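Peptidase M16 domain protein (Alicyclobacillus acidocaldarius subsp. acidocaldarius DSM 446, PDB 4XEA) is a putative metallopeptidase of the M16 (insulinase) family, which probably cleaves peptide bonds with the help of a bound metal ion. Local coordinates at residues Phe62-Val75 against Phe115-Glu129. Sequence-based numbering, arbitrary orientation.
With NA (sodium ion), chain B; NI (nickel (II) ion), chain C.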
loop_
_atom_site.group_PDB
_atom_site.type_symbol
_atom_site.label_atom_id
_atom_site.label_comp_id
_atom_site.label_asym_id
_atom_site.label_seq_id
_atom_site.Cartn_x
_atom_site.Cartn_y
_atom_site.Cartn_z
ATOM N N PHE A 62 8.553 2.674 -23.798
ATOM C CA PHE A 62 9.849 3.267 -24.198
ATOM C C PHE A 62 9.809 4.807 -24.035
ATOM O O PHE A 62 10.715 5.425 -23.441
ATOM C CB PHE A 62 10.146 2.862 -25.647
ATOM C CG PHE A 62 11.608 2.869 -26.014
ATOM C CD1 PHE A 62 12.342 4.034 -25.983
ATOM C CD2 PHE A 62 12.225 1.710 -26.468
ATOM C CE1 PHE A 62 13.693 4.035 -26.350
ATOM C CE2 PHE A 62 13.564 1.708 -26.832
ATOM C CZ PHE A 62 14.292 2.863 -26.772
ATOM N N LEU A 63 8.752 5.430 -24.538
ATOM C CA LEU A 63 8.580 6.887 -24.392
ATOM C C LEU A 63 8.518 7.283 -22.904
ATOM O O LEU A 63 9.114 8.284 -22.499
ATOM C CB LEU A 63 7.334 7.386 -25.126
ATOM C CG LEU A 63 7.357 7.326 -26.655
ATOM C CD1 LEU A 63 6.002 7.768 -27.176
ATOM C CD2 LEU A 63 8.519 8.241 -27.225
ATOM N N GLU A 64 7.860 6.454 -22.089
ATOM C CA GLU A 64 7.794 6.723 -20.650
ATOM C C GLU A 64 9.169 6.788 -20.058
ATOM O O GLU A 64 9.460 7.685 -19.262
ATOM C CB GLU A 64 6.934 5.676 -19.919
ATOM C CG GLU A 64 6.828 5.907 -18.396
ATOM C CD GLU A 64 6.952 4.600 -17.615
ATOM O OE1 GLU A 64 6.185 3.661 -17.879
ATOM O OE2 GLU A 64 7.853 4.491 -16.782
ATOM N N HIS A 65 10.025 5.836 -20.419
ATOM C CA HIS A 65 11.357 5.820 -19.896
ATOM C C HIS A 65 12.134 7.074 -20.328
ATOM O O HIS A 65 12.907 7.628 -19.553
ATOM C CB HIS A 65 12.116 4.588 -20.391
ATOM C CG HIS A 65 12.037 3.427 -19.468
ATOM N ND1 HIS A 65 13.152 2.880 -18.870
ATOM C CD2 HIS A 65 10.975 2.717 -19.018
ATOM C CE1 HIS A 65 12.779 1.870 -18.101
ATOM N NE2 HIS A 65 11.468 1.750 -18.177
ATOM N N LYS A 66 11.940 7.480 -21.577
ATOM C CA LYS A 66 12.759 8.525 -22.181
ATOM C C LYS A 66 12.207 9.923 -21.933
ATOM O O LYS A 66 12.886 10.923 -22.188
ATOM C CB LYS A 66 12.925 8.238 -23.680
ATOM C CG LYS A 66 13.955 7.097 -24.005
ATOM C CD LYS A 66 15.247 7.124 -23.165
ATOM C CE LYS A 66 16.071 8.433 -23.255
ATOM N NZ LYS A 66 17.156 8.516 -22.207
HETATM N N MSE A 67 10.992 9.991 -21.394
HETATM C CA MSE A 67 10.353 11.277 -21.129
HETATM C C MSE A 67 11.134 12.103 -20.119
HETATM O O MSE A 67 11.088 13.335 -20.176
HETATM C CB MSE A 67 8.916 11.101 -20.616
HETATM C CG MSE A 67 8.052 12.339 -20.755
HETATM SE SE MSE A 67 7.916 12.873 -22.669
HETATM C CE MSE A 67 7.401 11.145 -23.401
ATOM N N PHE A 68 11.857 11.444 -19.214
ATOM C CA PHE A 68 12.563 12.137 -18.162
ATOM C C PHE A 68 13.910 12.717 -18.614
ATOM O O PHE A 68 14.468 13.544 -17.918
ATOM C CB PHE A 68 12.722 11.210 -16.958
ATOM C CG PHE A 68 11.414 10.890 -16.296
ATOM C CD1 PHE A 68 10.919 11.708 -15.290
ATOM C CD2 PHE A 68 10.654 9.821 -16.726
ATOM C CE1 PHE A 68 9.681 11.437 -14.675
ATOM C CE2 PHE A 68 9.404 9.532 -16.134
ATOM C CZ PHE A 68 8.928 10.340 -15.089
ATOM N N GLU A 69 14.407 12.303 -19.784
ATOM C CA GLU A 69 15.661 12.860 -20.340
ATOM C C GLU A 69 15.517 14.363 -20.616
ATOM O O GLU A 69 14.538 14.775 -21.259
ATOM C CB GLU A 69 16.030 12.140 -21.648
ATOM C CG GLU A 69 17.377 12.574 -22.272
ATOM C CD GLU A 69 18.574 11.805 -21.718
ATOM O OE1 GLU A 69 18.648 10.580 -21.943
ATOM O OE2 GLU A 69 19.445 12.429 -21.076
ATOM N N ASP A 70 16.479 15.174 -20.140
ATOM C CA ASP A 70 16.493 16.614 -20.464
ATOM C C ASP A 70 17.908 17.160 -20.364
ATOM O O ASP A 70 18.571 16.952 -19.356
ATOM C CB ASP A 70 15.567 17.381 -19.519
ATOM C CG ASP A 70 15.145 18.744 -20.054
ATOM O OD1 ASP A 70 16.012 19.610 -20.302
ATOM O OD2 ASP A 70 13.906 18.948 -20.198
ATOM N N PRO A 71 18.383 17.858 -21.409
ATOM C CA PRO A 71 19.732 18.443 -21.301
ATOM C C PRO A 71 19.800 19.630 -20.329
ATOM O O PRO A 71 20.906 20.013 -19.896
ATOM C CB PRO A 71 20.013 18.917 -22.726
ATOM C CG PRO A 71 18.650 19.223 -23.293
ATOM C CD PRO A 71 17.728 18.207 -22.683
ATOM N N GLU A 72 18.644 20.226 -20.012
ATOM C CA GLU A 72 18.590 21.414 -19.150
ATOM C C GLU A 72 17.916 21.166 -17.785
ATOM O O GLU A 72 17.464 22.121 -17.148
ATOM C CB GLU A 72 17.889 22.587 -19.872
ATOM C CG GLU A 72 18.360 22.890 -21.324
ATOM C CD GLU A 72 19.784 23.457 -21.454
ATOM O OE1 GLU A 72 20.347 23.363 -22.567
ATOM O OE2 GLU A 72 20.344 24.007 -20.476
HETATM N N MSE A 73 17.886 19.910 -17.333
HETATM C CA MSE A 73 17.243 19.525 -16.075
HETATM C C MSE A 73 17.626 18.085 -15.688
HETATM O O MSE A 73 17.643 17.191 -16.560
HETATM C CB MSE A 73 15.707 19.513 -16.230
HETATM C CG MSE A 73 14.992 20.851 -16.151
HETATM SE SE MSE A 73 13.126 20.595 -15.553
HETATM C CE MSE A 73 12.210 20.082 -17.242
ATOM N N ASP A 74 17.914 17.878 -14.395
ATOM C CA ASP A 74 17.635 16.591 -13.697
ATOM C C ASP A 74 16.184 16.747 -13.270
ATOM O O ASP A 74 15.878 17.487 -12.316
ATOM C CB ASP A 74 18.564 16.409 -12.464
ATOM C CG ASP A 74 18.272 15.134 -11.623
ATOM O OD1 ASP A 74 17.205 14.492 -11.718
ATOM O OD2 ASP A 74 19.159 14.794 -10.805
ATOM N N VAL A 75 15.287 16.056 -13.974
ATOM C CA VAL A 75 13.873 16.286 -13.784
ATOM C C VAL A 75 13.437 15.914 -12.380
ATOM O O VAL A 75 12.650 16.635 -11.772
ATOM C CB VAL A 75 13.022 15.590 -14.858
ATOM C CG1 VAL A 75 11.563 15.559 -14.440
ATOM C CG2 VAL A 75 13.194 16.320 -16.209
ATOM N N PHE A 115 8.358 18.942 -18.989
ATOM C CA PHE A 115 9.121 17.715 -19.304
ATOM C C PHE A 115 8.313 16.680 -20.118
ATOM O O PHE A 115 8.883 15.827 -20.797
ATOM C CB PHE A 115 9.802 17.120 -18.047
ATOM C CG PHE A 115 9.076 15.950 -17.392
ATOM C CD1 PHE A 115 9.262 14.654 -17.846
ATOM C CD2 PHE A 115 8.275 16.146 -16.265
ATOM C CE1 PHE A 115 8.625 13.559 -17.212
ATOM C CE2 PHE A 115 7.638 15.086 -15.638
ATOM C CZ PHE A 115 7.809 13.783 -16.112
ATOM N N VAL A 116 6.995 16.768 -20.070
ATOM C CA VAL A 116 6.152 15.878 -20.861
ATOM C C VAL A 116 5.941 16.441 -22.285
ATOM O O VAL A 116 5.728 15.661 -23.222
ATOM C CB VAL A 116 4.832 15.632 -20.127
ATOM C CG1 VAL A 116 3.865 14.766 -20.952
ATOM C CG2 VAL A 116 5.128 14.953 -18.732
ATOM N N GLN A 117 6.030 17.771 -22.445
ATOM C CA GLN A 117 5.787 18.432 -23.749
ATOM C C GLN A 117 7.033 18.632 -24.614
ATOM O O GLN A 117 6.951 19.241 -25.683
ATOM C CB GLN A 117 5.017 19.755 -23.555
ATOM C CG GLN A 117 3.569 19.499 -23.168
ATOM C CD GLN A 117 2.749 20.725 -22.889
ATOM O OE1 GLN A 117 3.229 21.782 -22.347
ATOM N NE2 GLN A 117 1.472 20.613 -23.238
ATOM N N SER A 118 8.190 18.139 -24.162
ATOM C CA SER A 118 9.373 18.030 -25.034
ATOM C C SER A 118 9.990 16.671 -24.862
ATOM O O SER A 118 9.970 16.110 -23.768
ATOM C CB SER A 118 10.436 19.090 -24.701
ATOM O OG SER A 118 9.889 20.379 -24.742
ATOM N N ILE A 119 10.565 16.129 -25.924
ATOM C CA ILE A 119 11.258 14.841 -25.795
ATOM C C ILE A 119 12.634 15.021 -26.351
ATOM O O ILE A 119 12.812 15.790 -27.296
ATOM C CB ILE A 119 10.573 13.696 -26.543
ATOM C CG1 ILE A 119 11.136 12.371 -26.022
ATOM C CG2 ILE A 119 10.753 13.848 -28.053
ATOM C CD1 ILE A 119 10.383 11.147 -26.398
ATOM N N HIS A 120 13.607 14.321 -25.768
ATOM C CA HIS A 120 15.000 14.477 -26.161
ATOM C C HIS A 120 15.606 13.112 -26.482
ATOM O O HIS A 120 16.202 12.458 -25.635
ATOM C CB HIS A 120 15.783 15.253 -25.074
ATOM C CG HIS A 120 15.239 16.632 -24.814
ATOM N ND1 HIS A 120 15.673 17.752 -25.501
ATOM C CD2 HIS A 120 14.277 17.065 -23.962
ATOM C CE1 HIS A 120 15.009 18.813 -25.071
ATOM N NE2 HIS A 120 14.144 18.421 -24.148
ATOM N N LEU A 121 15.440 12.702 -27.728
ATOM C CA LEU A 121 15.937 11.424 -28.205
ATOM C C LEU A 121 17.128 11.598 -29.119
ATOM O O LEU A 121 17.153 12.496 -29.951
ATOM C CB LEU A 121 14.844 10.719 -29.009
ATOM C CG LEU A 121 13.553 10.388 -28.272
ATOM C CD1 LEU A 121 12.640 9.650 -29.216
ATOM C CD2 LEU A 121 13.861 9.568 -27.032
ATOM N N THR A 122 18.106 10.707 -28.975
ATOM C CA THR A 122 19.274 10.654 -29.856
ATOM C C THR A 122 19.456 9.197 -30.250
ATOM O O THR A 122 18.964 8.294 -29.538
ATOM C CB THR A 122 20.573 11.122 -29.149
ATOM O OG1 THR A 122 20.977 10.139 -28.189
ATOM C CG2 THR A 122 20.388 12.493 -28.462
ATOM N N ASP A 123 20.137 8.946 -31.363
ATOM C CA ASP A 123 20.369 7.567 -31.775
ATOM C C ASP A 123 21.076 6.830 -30.654
ATOM O O ASP A 123 20.703 5.701 -30.326
ATOM C CB ASP A 123 21.163 7.473 -33.074
ATOM C CG ASP A 123 20.386 7.977 -34.270
ATOM O OD1 ASP A 123 19.292 7.440 -34.535
ATOM O OD2 ASP A 123 20.878 8.915 -34.943
ATOM N N GLU A 124 22.051 7.494 -30.035
ATOM C CA GLU A 124 22.800 6.940 -28.917
ATOM C C GLU A 124 21.874 6.513 -27.774
ATOM O O GLU A 124 21.856 5.339 -27.415
ATOM C CB GLU A 124 23.866 7.948 -28.438
ATOM C CG GLU A 124 24.714 7.491 -27.248
ATOM C CD GLU A 124 24.467 8.301 -25.977
ATOM O OE1 GLU A 124 25.276 9.216 -25.717
ATOM O OE2 GLU A 124 23.490 8.018 -25.240
ATOM N N ASN A 125 21.077 7.442 -27.239
ATOM C CA ASN A 125 20.289 7.166 -26.031
ATOM C C ASN A 125 19.087 6.269 -26.267
ATOM O O ASN A 125 18.546 5.686 -25.322
ATOM C CB ASN A 125 19.913 8.461 -25.284
ATOM C CG ASN A 125 18.742 9.215 -25.899
ATOM O OD1 ASN A 125 18.053 8.727 -26.792
ATOM N ND2 ASN A 125 18.513 10.432 -25.403
ATOM N N VAL A 126 18.661 6.177 -27.525
ATOM C CA VAL A 126 17.703 5.162 -27.940
ATOM C C VAL A 126 18.376 3.795 -27.880
ATOM O O VAL A 126 17.788 2.828 -27.407
ATOM C CB VAL A 126 17.135 5.432 -29.367
ATOM C CG1 VAL A 126 16.461 4.185 -29.948
ATOM C CG2 VAL A 126 16.162 6.596 -29.330
ATOM N N GLU A 127 19.613 3.706 -28.341
ATOM C CA GLU A 127 20.348 2.445 -28.201
ATOM C C GLU A 127 20.542 2.036 -26.723
ATOM O O GLU A 127 20.180 0.915 -26.330
ATOM C CB GLU A 127 21.687 2.480 -28.936
ATOM C CG GLU A 127 22.299 1.099 -29.154
ATOM C CD GLU A 127 21.307 0.122 -29.753
ATOM O OE1 GLU A 127 21.321 -0.037 -30.986
ATOM O OE2 GLU A 127 20.498 -0.468 -29.004
ATOM N N LYS A 128 21.027 2.959 -25.898
ATOM C CA LYS A 128 21.243 2.675 -24.472
ATOM C C LYS A 128 19.984 2.135 -23.801
ATOM O O LYS A 128 20.034 1.142 -23.063
ATOM C CB LYS A 128 21.719 3.927 -23.728
ATOM C CG LYS A 128 21.978 3.680 -22.239
ATOM C CD LYS A 128 22.593 4.865 -21.568
ATOM C CE LYS A 128 22.774 4.609 -20.084
ATOM N NZ LYS A 128 23.208 5.843 -19.398
ATOM N N GLU A 129 18.846 2.774 -24.079
ATOM C CA GLU A 129 17.644 2.465 -23.357
ATOM C C GLU A 129 17.080 1.113 -23.812
ATOM O O GLU A 129 16.325 0.501 -23.074
ATOM C CB GLU A 129 16.602 3.589 -23.519
ATOM C CG GLU A 129 15.492 3.594 -22.466
ATOM C CD GLU A 129 15.978 4.018 -21.092
ATOM O OE1 GLU A 129 15.415 3.542 -20.090
ATOM O OE2 GLU A 129 16.926 4.826 -21.008
HETATM NA NA NA B . 10.661 15.196 -21.740
HETATM NI NI NI C . 9.900 0.430 -17.363
HETATM O O HOH W 1 12.517 13.808 -22.773
HETATM O O HOH W 2 12.296 16.684 -21.069
HETATM O O HOH W 3 10.617 0.956 -15.091
#
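The helix segment Phe62-Lys66 meets helix segment Asp123-Glu129 at 114°, the axes 11.1 Å apart at their closest, and the chain beyond Lys66 runs beside Phe115-Leu121. His65 donates from ND1 to OE1 of Glu129 over 2.7 Å, meeting the carboxylate on its anti side somewhat out of plane; NE2, across the ring, binds nickel, and Glu129, a second-shell residue, probably steadies the rotation of this metal ligand. Glu129 turns CG anti to its own N (chi1 -161°) and bends at chi2, bringing its other oxygen near the Lys66 chain. Lys66, bent at chi2 and chi3, passes Leu121 CD2 and Glu129 CG before NZ bridges Glu69 OE1 at 2.6 Å, with a longer salt bridge to Glu129 OE2. A methionine in its place would probably leave Glu69 without its ion-pair mate and Glu129 with less charge compensation. At the other end, the Phe115 ring holds Val75 CG1 over one face and Val116 CG2 over the opposite one, while its CE1 lies over a face of Phe68, the planes 34° apart. Pro71 CD sits over the His120 ring, 3.5 Å from its centroid, a CH-pi contact. Between these clusters the carbonyl oxygens of Met67, Phe115 and Ser118 and two waters bind sodium, tying the turn after the His65 helix to the end of helix 105-116 and the loop beyond. His61, Glu136 and a water are the other nickel ligands, and His65 ends the HxxEH motif, the inverted zinc-binding signature of M16 peptidases; nickel occupies the site here, where relatives suggest zinc.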